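Local coordinates for protein CutA1 (Shewanella, PDB 3AHP) that probably contributes to tolerance of divalent metal ions, as a stable, trimeric member of the GlnB-like CutA1 family, at residues L7-T12 with I61-T66; T12-D17 with T77-E82; T24-A29 with Q73-M78; A33-G38 with V57-K62. All blocks are in the same frame, centred on the assembly; numbering follows the deposited sequence.

Interaction 1 of 4, residues L7-T12 with I61-T66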
loop_
_atom_site.group_PDB
_atom_site.type_symbol
_atom_site.label_atom_id
_atom_site.label_comp_id
_atom_site.label_asym_id
_atom_site.label_seq_id
_atom_site.Cartn_x
_atom_site.Cartn_y
_atom_site.Cartn_z
ATOM N N LEU B 7 -12.545 -3.517 1.566
ATOM C CA LEU B 7 -11.230 -3.405 2.176
ATOM C C LEU B 7 -10.099 -3.580 1.188
ATOM O O LEU B 7 -10.220 -4.293 0.207
ATOM C CB LEU B 7 -11.060 -4.412 3.303
ATOM C CG LEU B 7 -12.120 -4.451 4.397
ATOM C CD1 LEU B 7 -12.088 -5.803 5.089
ATOM C CD2 LEU B 7 -11.944 -3.295 5.383
ATOM N N LEU B 8 -8.975 -2.946 1.498
ATOM C CA LEU B 8 -7.675 -3.360 0.998
ATOM C C LEU B 8 -6.890 -4.075 2.093
ATOM O O LEU B 8 -6.633 -3.517 3.147
ATOM C CB LEU B 8 -6.911 -2.132 0.508
ATOM C CG LEU B 8 -5.590 -2.323 -0.230
ATOM C CD1 LEU B 8 -5.795 -3.205 -1.422
ATOM C CD2 LEU B 8 -4.989 -0.965 -0.613
ATOM N N ILE B 9 -6.540 -5.330 1.835
ATOM C CA ILE B 9 -5.794 -6.155 2.786
ATOM C C ILE B 9 -4.349 -6.315 2.348
ATOM O O ILE B 9 -4.074 -6.590 1.175
ATOM C CB ILE B 9 -6.415 -7.552 2.919
ATOM C CG1 ILE B 9 -7.797 -7.442 3.557
ATOM C CG2 ILE B 9 -5.497 -8.475 3.743
ATOM C CD1 ILE B 9 -8.503 -8.781 3.728
ATOM N N PHE B 10 -3.428 -6.118 3.287
ATOM C CA PHE B 10 -2.011 -6.364 3.021
ATOM C C PHE B 10 -1.590 -7.598 3.770
ATOM O O PHE B 10 -1.929 -7.770 4.941
ATOM C CB PHE B 10 -1.130 -5.190 3.470
ATOM C CG PHE B 10 -1.376 -3.928 2.726
ATOM C CD1 PHE B 10 -2.375 -3.050 3.133
ATOM C CD2 PHE B 10 -0.620 -3.610 1.613
ATOM C CE1 PHE B 10 -2.625 -1.868 2.413
ATOM C CE2 PHE B 10 -0.848 -2.440 0.909
ATOM C CZ PHE B 10 -1.863 -1.572 1.301
ATOM N N THR B 11 -0.783 -8.419 3.122
ATOM C CA THR B 11 -0.240 -9.600 3.768
ATOM C C THR B 11 1.000 -10.054 3.022
ATOM O O THR B 11 1.433 -9.411 2.098
ATOM C CB THR B 11 -1.285 -10.739 3.861
ATOM O OG1 THR B 11 -0.754 -11.802 4.651
ATOM C CG2 THR B 11 -1.636 -11.271 2.498
ATOM N N THR B 12 1.553 -11.182 3.407
ATOM C CA THR B 12 2.926 -11.492 3.070
ATOM C C THR B 12 3.044 -13.000 3.086
ATOM O O THR B 12 2.385 -13.638 3.876
ATOM C CB THR B 12 3.862 -10.878 4.131
ATOM O OG1 THR B 12 4.768 -9.953 3.516
ATOM C CG2 THR B 12 4.602 -11.954 4.883
ATOM N N ILE B 61 -4.949 -7.761 -1.262
ATOM C CA ILE B 61 -6.258 -8.376 -1.519
ATOM C C ILE B 61 -7.358 -7.320 -1.585
ATOM O O ILE B 61 -7.505 -6.509 -0.673
ATOM C CB ILE B 61 -6.659 -9.408 -0.430
ATOM C CG1 ILE B 61 -5.635 -10.550 -0.344
ATOM C CG2 ILE B 61 -8.046 -9.947 -0.713
ATOM C CD1 ILE B 61 -5.516 -11.179 1.048
ATOM N N LYS B 62 -8.143 -7.333 -2.653
ATOM C CA LYS B 62 -9.253 -6.411 -2.715
ATOM C C LYS B 62 -10.560 -7.156 -2.620
ATOM O O LYS B 62 -10.787 -8.129 -3.348
ATOM C CB LYS B 62 -9.176 -5.533 -3.963
ATOM C CG LYS B 62 -7.950 -4.629 -3.978
ATOM C CD LYS B 62 -7.323 -4.580 -5.354
ATOM C CE LYS B 62 -6.128 -5.505 -5.475
ATOM N NZ LYS B 62 -4.860 -4.707 -5.533
ATOM N N CYS B 63 -11.401 -6.725 -1.684
ATOM C CA CYS B 63 -12.542 -7.513 -1.276
ATOM C C CYS B 63 -13.644 -6.697 -0.622
ATOM O O CYS B 63 -13.443 -5.552 -0.230
ATOM C CB CYS B 63 -12.086 -8.599 -0.311
ATOM S SG CYS B 63 -11.699 -7.998 1.325
ATOM N N MET B 64 -14.800 -7.334 -0.464
ATOM C CA MET B 64 -15.886 -6.828 0.376
ATOM C C MET B 64 -15.658 -7.098 1.862
ATOM O O MET B 64 -15.323 -8.202 2.271
ATOM C CB MET B 64 -17.194 -7.474 -0.052
ATOM C CG MET B 64 -17.494 -7.307 -1.527
ATOM S SD MET B 64 -17.953 -5.620 -1.968
ATOM C CE MET B 64 -19.275 -5.297 -0.792
ATOM N N THR B 65 -15.867 -6.083 2.674
ATOM C CA THR B 65 -15.679 -6.224 4.101
ATOM C C THR B 65 -16.468 -7.422 4.576
ATOM O O THR B 65 -16.171 -8.052 5.582
ATOM C CB THR B 65 -16.193 -4.973 4.780
ATOM O OG1 THR B 65 -15.385 -3.873 4.357
ATOM C CG2 THR B 65 -16.184 -5.113 6.299
ATOM N N THR B 66 -17.513 -7.717 3.838
ATOM C CA THR B 66 -18.455 -8.733 4.253
ATOM C C THR B 66 -17.832 -10.145 4.172
ATOM O O THR B 66 -18.016 -10.965 5.056
ATOM C CB THR B 66 -19.767 -8.574 3.443
ATOM O OG1 THR B 66 -20.871 -8.821 4.295
ATOM C CG2 THR B 66 -19.831 -9.463 2.204
#
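L7, L8 and I9 run antiparallel to C63, K62 and I61, the short strand axes closing to 4.9 Å at 142°, a strongly twisted pairing. This is an interior strand pair of the ferredoxin-like sheet of the CutA1 family, a sheet with helices 16-28 and 68-78 packed on one face. L7 and C63 form one hydrogen-bonded pair, I9 and I61 another, with the non-hydrogen-bonded pair L8 and K62 between them. At the second pair the bonds are short and straight: I9 N reaches I61 O at 2.9 Å, and I61 N reaches I9 O at 2.8 Å. The first is looser on one side, with C63 N 3.3 Å from L7 O.

Side chains alternate between two environments. L7, I9, I61 and C63 face these two helices: Y68 meets L7 and I9, I71 meets C63, and L26 of helix 16-28 meets I61, so apolar side chains suit this buried face. I9 and I61 sit side by side across the strands, their side chains crossing at a slant, the CB atoms 3.8 Å apart; I61 CD1 reaches on to CG2 of T11, whose hydroxyl is taken by the carbonyl of E85. On the other face L8 and K62 lie side by side. L8 CG is anti to N (chi1 -172°), which carries CD1 to within 3.6 Å of K62 CG; the aliphatic part of the lysine thus serves as hydrophobic surface, while its NZ makes a salt bridge to E85 of the second subunit. Where the strand ends, T65 crosses L7 at about a right angle, its hydroxyl bonded to the carbonyl of P4 and its CA 3.7 Å from L7 CD1.

Interaction 2 of 4, residues T12-D17 with T77-E82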
loop_
_atom_site.group_PDB
_atom_site.type_symbol
_atom_site.label_atom_id
_atom_site.label_comp_id
_atom_site.label_asym_id
_atom_site.label_seq_id
_atom_site.Cartn_x
_atom_site.Cartn_y
_atom_site.Cartn_z
ATOM N N THR B 12 1.553 -11.182 3.407
ATOM C CA THR B 12 2.926 -11.492 3.070
ATOM C C THR B 12 3.044 -13.000 3.086
ATOM O O THR B 12 2.385 -13.638 3.876
ATOM C CB THR B 12 3.862 -10.878 4.131
ATOM O OG1 THR B 12 4.768 -9.953 3.516
ATOM C CG2 THR B 12 4.602 -11.954 4.883
ATOM N N CYS B 13 3.776 -13.576 2.141
ATOM C CA CYS B 13 4.055 -15.005 2.160
ATOM C C CYS B 13 5.545 -15.252 2.082
ATOM O O CYS B 13 6.259 -14.441 1.513
ATOM C CB CYS B 13 3.359 -15.695 0.993
ATOM S SG CYS B 13 1.584 -15.890 1.200
ATOM N N PRO B 14 6.019 -16.400 2.612
ATOM C CA PRO B 14 7.460 -16.685 2.663
ATOM C C PRO B 14 8.087 -16.892 1.298
ATOM O O PRO B 14 9.285 -16.706 1.153
ATOM C CB PRO B 14 7.534 -17.974 3.472
ATOM C CG PRO B 14 6.330 -17.933 4.326
ATOM C CD PRO B 14 5.265 -17.365 3.426
ATOM N N ASP B 15 7.285 -17.232 0.299
ATOM C CA ASP B 15 7.750 -17.190 -1.079
ATOM C C ASP B 15 6.574 -17.104 -2.043
ATOM O O ASP B 15 5.419 -17.159 -1.614
ATOM C CB ASP B 15 8.575 -18.430 -1.395
ATOM C CG ASP B 15 7.753 -19.687 -1.323
ATOM O OD1 ASP B 15 6.864 -19.867 -2.188
ATOM O OD2 ASP B 15 7.973 -20.474 -0.380
ATOM N N ALA B 16 6.880 -17.044 -3.339
ATOM C CA ALA B 16 5.891 -16.727 -4.363
ATOM C C ALA B 16 4.951 -17.886 -4.657
ATOM O O ALA B 16 3.804 -17.661 -5.035
ATOM C CB ALA B 16 6.564 -16.248 -5.655
ATOM N N ASP B 17 5.447 -19.118 -4.540
ATOM C CA ASP B 17 4.612 -20.295 -4.758
ATOM C C ASP B 17 3.449 -20.355 -3.769
ATOM O O ASP B 17 2.307 -20.665 -4.126
ATOM C CB ASP B 17 5.445 -21.572 -4.664
ATOM C CG ASP B 17 6.451 -21.683 -5.783
ATOM O OD1 ASP B 17 6.104 -21.339 -6.934
ATOM O OD2 ASP B 17 7.609 -22.045 -5.503
ATOM N N THR B 77 -5.025 -19.902 7.795
ATOM C CA THR B 77 -4.817 -21.346 7.818
ATOM C C THR B 77 -3.938 -21.957 6.718
ATOM O O THR B 77 -3.237 -22.941 6.949
ATOM C CB THR B 77 -6.111 -22.194 8.105
ATOM O OG1 THR B 77 -6.244 -23.219 7.122
ATOM C CG2 THR B 77 -7.359 -21.362 8.152
ATOM N N MET B 78 -3.922 -21.339 5.543
ATOM C CA MET B 78 -3.020 -21.769 4.473
ATOM C C MET B 78 -1.589 -21.311 4.680
ATOM O O MET B 78 -0.671 -21.904 4.146
ATOM C CB MET B 78 -3.519 -21.287 3.113
ATOM C CG MET B 78 -4.865 -21.857 2.744
ATOM S SD MET B 78 -5.343 -21.590 1.030
ATOM C CE MET B 78 -4.002 -22.387 0.119
ATOM N N HIS B 79 -1.411 -20.207 5.385
ATOM C CA HIS B 79 -0.092 -19.674 5.664
ATOM C C HIS B 79 0.684 -20.600 6.600
ATOM O O HIS B 79 0.109 -21.172 7.530
ATOM C CB HIS B 79 -0.235 -18.292 6.297
ATOM C CG HIS B 79 1.011 -17.466 6.244
ATOM N ND1 HIS B 79 1.179 -16.428 5.351
ATOM C CD2 HIS B 79 2.143 -17.510 6.987
ATOM C CE1 HIS B 79 2.351 -15.858 5.558
ATOM N NE2 HIS B 79 2.953 -16.495 6.545
ATOM N N PRO B 80 2.009 -20.700 6.395
ATOM C CA PRO B 80 2.767 -21.650 7.207
ATOM C C PRO B 80 3.069 -21.157 8.613
ATOM O O PRO B 80 3.283 -21.988 9.496
ATOM C CB PRO B 80 4.070 -21.875 6.426
ATOM C CG PRO B 80 4.078 -20.919 5.307
ATOM C CD PRO B 80 2.691 -20.342 5.139
ATOM N N TYR B 81 3.095 -19.836 8.825
ATOM C CA TYR B 81 3.340 -19.277 10.156
ATOM C C TYR B 81 2.051 -19.161 10.984
ATOM O O TYR B 81 0.994 -18.848 10.453
ATOM C CB TYR B 81 3.962 -17.894 10.092
ATOM C CG TYR B 81 5.185 -17.724 9.241
ATOM C CD1 TYR B 81 5.472 -16.478 8.692
ATOM C CD2 TYR B 81 6.105 -18.753 9.067
ATOM C CE1 TYR B 81 6.580 -16.271 7.929
ATOM C CE2 TYR B 81 7.259 -18.552 8.309
ATOM C CZ TYR B 81 7.487 -17.295 7.746
ATOM O OH TYR B 81 8.590 -17.043 6.948
ATOM N N GLU B 82 2.172 -19.342 12.297
ATOM C CA GLU B 82 1.043 -19.256 13.205
ATOM C C GLU B 82 0.413 -17.879 13.148
ATOM O O GLU B 82 -0.789 -17.745 13.310
ATOM C CB GLU B 82 1.496 -19.524 14.636
ATOM C CG GLU B 82 1.261 -20.924 15.124
ATOM C CD GLU B 82 1.799 -21.144 16.541
ATOM O OE1 GLU B 82 2.382 -22.222 16.790
ATOM O OE2 GLU B 82 1.621 -20.251 17.401
#
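P14 overlaps the hydroxyl end of Y81: its CG lies 3.6 Å from Y81 OH and 3.7 Å from Y81 CZ, the two side chains sliding past each other in opposite directions. The same P14 CG meets P80 CG at 3.9 Å and so touches both residues; the proline rings limit backbone freedom in these turns, and the flat ring of Y81 offers P14 a surface. Deeper in, the H79 ring approaches P14 and C13 obliquely, C13 SG standing 5.0 Å from the centroid of the H79 ring; the ring edge lies near the carbonyl of T12, though the exact fit there is doubtful. A chi1 of -162° turns the ring away from its own amide nitrogen and inward from the residue that leaves helix 68-78. In the ferredoxin-like fold this joins the turn from strand 6-13 into helix 16-28 to the segment following helix 68-78. An alanine in place of H79 is likely to open a gap beside P14 and C13. In the turn itself D15 is the N-cap of helix 16-28: its OD1 takes the amide of I18 and, weakly, that of D17, with D17 N 2.8 Å from D15 OD1.

Interaction 3 of 4, residues T24-A29 with Q73-M78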
loop_
_atom_site.group_PDB
_atom_site.type_symbol
_atom_site.label_atom_id
_atom_site.label_comp_id
_atom_site.label_asym_id
_atom_site.label_seq_id
_atom_site.Cartn_x
_atom_site.Cartn_y
_atom_site.Cartn_z
ATOM N N THR B 24 -4.750 -18.037 -5.676
ATOM C CA THR B 24 -5.629 -18.908 -6.450
ATOM C C THR B 24 -6.850 -19.369 -5.633
ATOM O O THR B 24 -7.993 -19.238 -6.068
ATOM C CB THR B 24 -4.844 -20.119 -7.052
ATOM O OG1 THR B 24 -3.806 -19.640 -7.907
ATOM C CG2 THR B 24 -5.738 -21.014 -7.861
ATOM N N ALA B 25 -6.613 -19.851 -4.426
ATOM C CA ALA B 25 -7.704 -20.269 -3.578
ATOM C C ALA B 25 -8.685 -19.109 -3.392
ATOM O O ALA B 25 -9.883 -19.219 -3.661
ATOM C CB ALA B 25 -7.168 -20.778 -2.229
ATOM N N LEU B 26 -8.151 -17.988 -2.933
ATOM C CA LEU B 26 -8.932 -16.790 -2.704
ATOM C C LEU B 26 -9.777 -16.458 -3.921
ATOM O O LEU B 26 -10.968 -16.183 -3.803
ATOM C CB LEU B 26 -7.986 -15.632 -2.399
ATOM C CG LEU B 26 -8.029 -15.069 -0.985
ATOM C CD1 LEU B 26 -8.746 -15.994 -0.018
ATOM C CD2 LEU B 26 -6.638 -14.746 -0.532
ATOM N N VAL B 27 -9.159 -16.486 -5.094
ATOM C CA VAL B 27 -9.880 -16.121 -6.296
ATOM C C VAL B 27 -10.867 -17.181 -6.763
ATOM O O VAL B 27 -12.032 -16.875 -6.965
ATOM C CB VAL B 27 -8.968 -15.534 -7.412
ATOM C CG1 VAL B 27 -9.611 -15.648 -8.783
ATOM C CG2 VAL B 27 -8.689 -14.076 -7.119
ATOM N N GLU B 28 -10.473 -18.448 -6.760
ATOM C CA GLU B 28 -11.463 -19.478 -7.049
ATOM C C GLU B 28 -12.595 -19.744 -6.064
ATOM O O GLU B 28 -13.666 -20.158 -6.469
ATOM C CB GLU B 28 -10.960 -20.691 -7.852
ATOM C CG GLU B 28 -9.917 -21.582 -7.238
ATOM C CD GLU B 28 -9.743 -22.890 -8.038
ATOM O OE1 GLU B 28 -10.555 -23.144 -8.958
ATOM O OE2 GLU B 28 -8.803 -23.668 -7.755
ATOM N N ALA B 29 -12.434 -19.299 -4.828
ATOM C CA ALA B 29 -13.532 -19.330 -3.857
ATOM C C ALA B 29 -14.418 -18.119 -4.035
ATOM O O ALA B 29 -15.413 -17.957 -3.331
ATOM C CB ALA B 29 -12.992 -19.389 -2.422
ATOM N N GLN B 73 -9.778 -16.330 7.657
ATOM C CA GLN B 73 -9.782 -17.747 7.957
ATOM C C GLN B 73 -8.994 -18.551 6.924
ATOM O O GLN B 73 -8.043 -19.229 7.263
ATOM C CB GLN B 73 -11.217 -18.267 8.093
ATOM C CG GLN B 73 -11.333 -19.579 8.873
ATOM C CD GLN B 73 -10.542 -19.551 10.175
ATOM O OE1 GLN B 73 -9.448 -20.112 10.259
ATOM N NE2 GLN B 73 -11.054 -18.834 11.165
ATOM N N LEU B 74 -9.305 -18.368 5.654
ATOM C CA LEU B 74 -8.581 -19.045 4.595
ATOM C C LEU B 74 -7.083 -18.695 4.567
ATOM O O LEU B 74 -6.229 -19.590 4.503
ATOM C CB LEU B 74 -9.241 -18.787 3.231
ATOM C CG LEU B 74 -8.725 -19.606 2.042
ATOM C CD1 LEU B 74 -8.660 -21.068 2.414
ATOM C CD2 LEU B 74 -9.609 -19.448 0.821
ATOM N N VAL B 75 -6.757 -17.406 4.577
ATOM C CA VAL B 75 -5.370 -17.015 4.419
ATOM C C VAL B 75 -4.552 -17.494 5.616
ATOM O O VAL B 75 -3.527 -18.171 5.441
ATOM C CB VAL B 75 -5.177 -15.493 4.188
ATOM C CG1 VAL B 75 -3.695 -15.134 4.224
ATOM C CG2 VAL B 75 -5.779 -15.075 2.849
ATOM N N ILE B 76 -5.055 -17.227 6.820
ATOM C CA ILE B 76 -4.326 -17.567 8.034
ATOM C C ILE B 76 -4.030 -19.067 8.091
ATOM O O ILE B 76 -2.903 -19.458 8.374
ATOM C CB ILE B 76 -5.077 -17.105 9.320
ATOM C CG1 ILE B 76 -4.688 -15.674 9.698
ATOM C CG2 ILE B 76 -4.771 -18.031 10.489
ATOM C CD1 ILE B 76 -4.515 -14.748 8.516
ATOM N N THR B 77 -5.025 -19.902 7.795
ATOM C CA THR B 77 -4.817 -21.346 7.818
ATOM C C THR B 77 -3.938 -21.957 6.718
ATOM O O THR B 77 -3.237 -22.941 6.949
ATOM C CB THR B 77 -6.111 -22.194 8.105
ATOM O OG1 THR B 77 -6.244 -23.219 7.122
ATOM C CG2 THR B 77 -7.359 -21.362 8.152
ATOM N N MET B 78 -3.922 -21.339 5.543
ATOM C CA MET B 78 -3.020 -21.769 4.473
ATOM C C MET B 78 -1.589 -21.311 4.680
ATOM O O MET B 78 -0.671 -21.904 4.146
ATOM C CB MET B 78 -3.519 -21.287 3.113
ATOM C CG MET B 78 -4.865 -21.857 2.744
ATOM S SD MET B 78 -5.343 -21.590 1.030
ATOM C CE MET B 78 -4.002 -22.387 0.119
#
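The two helices that cover one face of the ferredoxin-like sheet meet here, helix 16-28 through A25 and L26 and helix 68-78 through L74, V75 and M78. Their short axes run nearly antiparallel, at 157°, and come no closer than 10.6 Å, so it is the ends of larger side chains that fill the space between the axes. L26 contributes both of its branches. One methyl, L26 CD1, touches L74 CD2 at 3.7 Å as the two leucines slide past each other in opposite directions; the other, L26 CD2, reaches V75 CG2 at 3.5 Å, with the side chains of L26 and V75 crossing at about a right angle. L74 points CG away from its backbone nitrogen (chi1 -171°), and this lets CD2 touch both L26 and A25, 4.1 Å from A25 CB.

Nearer the surface, M78 lies one helical turn beyond L74. Its sulfur rests against the methyl group of A25, with M78 SD 3.8 Å from A25 CB; an alanine suits a position that both a leucine and a methionine approach, and the flexible thioether can follow the surface it meets. Toward the sheet, V75 also packs on I22 and on F86 of strand 86-94, linking the helix pair to the sheet. Wholly apolar between the helices, the arrangement is typical of the helix layer of the ferredoxin-like α/β sandwich, in which two antiparallel helices lie side by side on the sheet.

Interaction 4 of 4, residues A33-G38 with V57-K62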
loop_
_atom_site.group_PDB
_atom_site.type_symbol
_atom_site.label_atom_id
_atom_site.label_comp_id
_atom_site.label_asym_id
_atom_site.label_seq_id
_atom_site.Cartn_x
_atom_site.Cartn_y
_atom_site.Cartn_z
ATOM N N ALA B 33 -12.078 -10.548 -5.388
ATOM C CA ALA B 33 -12.227 -10.332 -6.822
ATOM C C ALA B 33 -10.863 -10.381 -7.456
ATOM O O ALA B 33 -10.698 -10.966 -8.532
ATOM C CB ALA B 33 -12.899 -8.997 -7.109
ATOM N N CYS B 34 -9.884 -9.806 -6.756
ATOM C CA CYS B 34 -8.532 -9.677 -7.282
ATOM C C CYS B 34 -7.462 -9.677 -6.202
ATOM O O CYS B 34 -7.622 -9.059 -5.132
ATOM C CB CYS B 34 -8.381 -8.413 -8.116
ATOM S SG CYS B 34 -6.669 -8.115 -8.605
ATOM N N VAL B 35 -6.336 -10.303 -6.548
ATOM C CA VAL B 35 -5.200 -10.409 -5.657
ATOM C C VAL B 35 -3.896 -10.102 -6.382
ATOM O O VAL B 35 -3.617 -10.637 -7.455
ATOM C CB VAL B 35 -5.112 -11.810 -4.986
ATOM C CG1 VAL B 35 -3.819 -11.941 -4.199
ATOM C CG2 VAL B 35 -6.301 -12.048 -4.085
ATOM N N GLN B 36 -3.062 -9.298 -5.741
ATOM C CA GLN B 36 -1.829 -8.812 -6.349
ATOM C C GLN B 36 -0.650 -9.369 -5.575
ATOM O O GLN B 36 -0.589 -9.261 -4.356
ATOM C CB GLN B 36 -1.822 -7.280 -6.313
ATOM C CG GLN B 36 -0.664 -6.592 -7.024
ATOM C CD GLN B 36 -0.663 -5.075 -6.794
ATOM O OE1 GLN B 36 -1.559 -4.365 -7.250
ATOM N NE2 GLN B 36 0.310 -4.592 -6.023
ATOM N N ILE B 37 0.239 -10.043 -6.285
ATOM C CA ILE B 37 1.465 -10.535 -5.705
ATOM C C ILE B 37 2.617 -9.733 -6.260
ATOM O O ILE B 37 2.908 -9.804 -7.452
ATOM C CB ILE B 37 1.712 -12.004 -6.088
ATOM C CG1 ILE B 37 0.514 -12.887 -5.716
ATOM C CG2 ILE B 37 3.039 -12.498 -5.499
ATOM C CD1 ILE B 37 0.590 -14.311 -6.316
ATOM N N GLY B 38 3.284 -8.978 -5.396
ATOM C CA GLY B 38 4.473 -8.234 -5.798
ATOM C C GLY B 38 5.732 -9.080 -5.822
ATOM O O GLY B 38 5.764 -10.205 -5.314
ATOM N N VAL B 57 7.113 -12.551 0.008
ATOM C CA VAL B 57 6.325 -12.113 -1.089
ATOM C C VAL B 57 5.051 -11.385 -0.683
ATOM O O VAL B 57 4.209 -11.920 -0.025
ATOM C CB VAL B 57 6.104 -13.267 -2.018
ATOM C CG1 VAL B 57 4.728 -13.641 -2.093
ATOM C CG2 VAL B 57 6.642 -12.986 -3.363
ATOM N N PRO B 58 4.923 -10.144 -1.105
ATOM C CA PRO B 58 3.868 -9.266 -0.644
ATOM C C PRO B 58 2.551 -9.464 -1.371
ATOM O O PRO B 58 2.568 -9.774 -2.501
ATOM C CB PRO B 58 4.458 -7.913 -0.928
ATOM C CG PRO B 58 5.278 -8.107 -1.998
ATOM C CD PRO B 58 5.874 -9.405 -1.920
ATOM N N MET B 59 1.429 -9.333 -0.691
ATOM C CA MET B 59 0.123 -9.498 -1.343
ATOM C C MET B 59 -0.841 -8.348 -1.026
ATOM O O MET B 59 -0.972 -7.958 0.128
ATOM C CB MET B 59 -0.526 -10.820 -0.933
ATOM C CG MET B 59 0.132 -12.050 -1.502
ATOM S SD MET B 59 -0.798 -13.547 -1.120
ATOM C CE MET B 59 -1.735 -13.741 -2.610
ATOM N N GLN B 60 -1.531 -7.841 -2.044
ATOM C CA GLN B 60 -2.704 -7.001 -1.825
ATOM C C GLN B 60 -3.992 -7.738 -2.184
ATOM O O GLN B 60 -4.121 -8.253 -3.283
ATOM C CB GLN B 60 -2.630 -5.725 -2.654
ATOM C CG GLN B 60 -1.489 -4.765 -2.337
ATOM C CD GLN B 60 -1.542 -3.527 -3.241
ATOM O OE1 GLN B 60 -0.656 -2.667 -3.187
ATOM N NE2 GLN B 60 -2.588 -3.448 -4.097
ATOM N N ILE B 61 -4.949 -7.761 -1.262
ATOM C CA ILE B 61 -6.258 -8.376 -1.519
ATOM C C ILE B 61 -7.358 -7.320 -1.585
ATOM O O ILE B 61 -7.505 -6.509 -0.673
ATOM C CB ILE B 61 -6.659 -9.408 -0.430
ATOM C CG1 ILE B 61 -5.635 -10.550 -0.344
ATOM C CG2 ILE B 61 -8.046 -9.947 -0.713
ATOM C CD1 ILE B 61 -5.516 -11.179 1.048
ATOM N N LYS B 62 -8.143 -7.333 -2.653
ATOM C CA LYS B 62 -9.253 -6.411 -2.715
ATOM C C LYS B 62 -10.560 -7.156 -2.620
ATOM O O LYS B 62 -10.787 -8.129 -3.348
ATOM C CB LYS B 62 -9.176 -5.533 -3.963
ATOM C CG LYS B 62 -7.950 -4.629 -3.978
ATOM C CD LYS B 62 -7.323 -4.580 -5.354
ATOM C CE LYS B 62 -6.128 -5.505 -5.475
ATOM N NZ LYS B 62 -4.860 -4.707 -5.533
#
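Q36 and Q60 face each other as a hydrogen-bonded pair and satisfy each other's backbone: Q36 N gives to Q60 O at 2.9 Å, and Q60 N gives to Q36 O at 2.9 Å. On one side K62 N donates almost straight to C34 O at 3.1 Å (172° at the hydrogen), after which A33 N reaches K62 O only weakly. On the other side G38 N gives to P58 O at 3.1 Å, and the carbonyl of P58 serves although its ring nitrogen has no hydrogen to offer. Strand 50-64 is an interior strand of the ferredoxin-like sheet, bonded along its other edge to strand 6-13, while strand 34-38 pairs across the interface with a strand of the second subunit, so the sheet runs on through the trimer.

The side-chain amides of Q36 and Q60 lie side by side, their planes 37° apart. Q36, with an extended chain and a trans chi1 (-174°), sets its amide alongside Q60. An alanine in place of Q36 would probably leave the Q60 amide without its neighbour and freer to turn. Near them K62 CE lies 4.1 Å from C34 SG, and E85 of the second subunit takes NZ. The opposite face is covered by A19 and A23 of helix 16-28, which suits apolar V35, I37 and M59: V35 CG2 lies 4.1 Å from I61 CG1, and I37 meets M59 and V57, its CG2 4.0 Å from V57 CG1.

Overall arrangement
Interactions 1 and 4 form the buried core: they share I61 and K62 and hold the two edges of strand 50-64, one bonded to strand 6-13, the other to strand 34-38. Their cohesion is backbone hydrogen bonding, with apolar groups on the helix-facing side and a polar intersubunit partner for K62 on the other. Interactions 2 and 3 lie partly at the surface and rely on side-chain packing between elements that follow these strands, both using helices 16-28 and 68-78. Interaction 3 joins the flanks of the C-terminal parts of the two helices, whereas interaction 2 joins the turns at their ends. L26 of interaction 3 touches I61, linking the helix layer to the sheet.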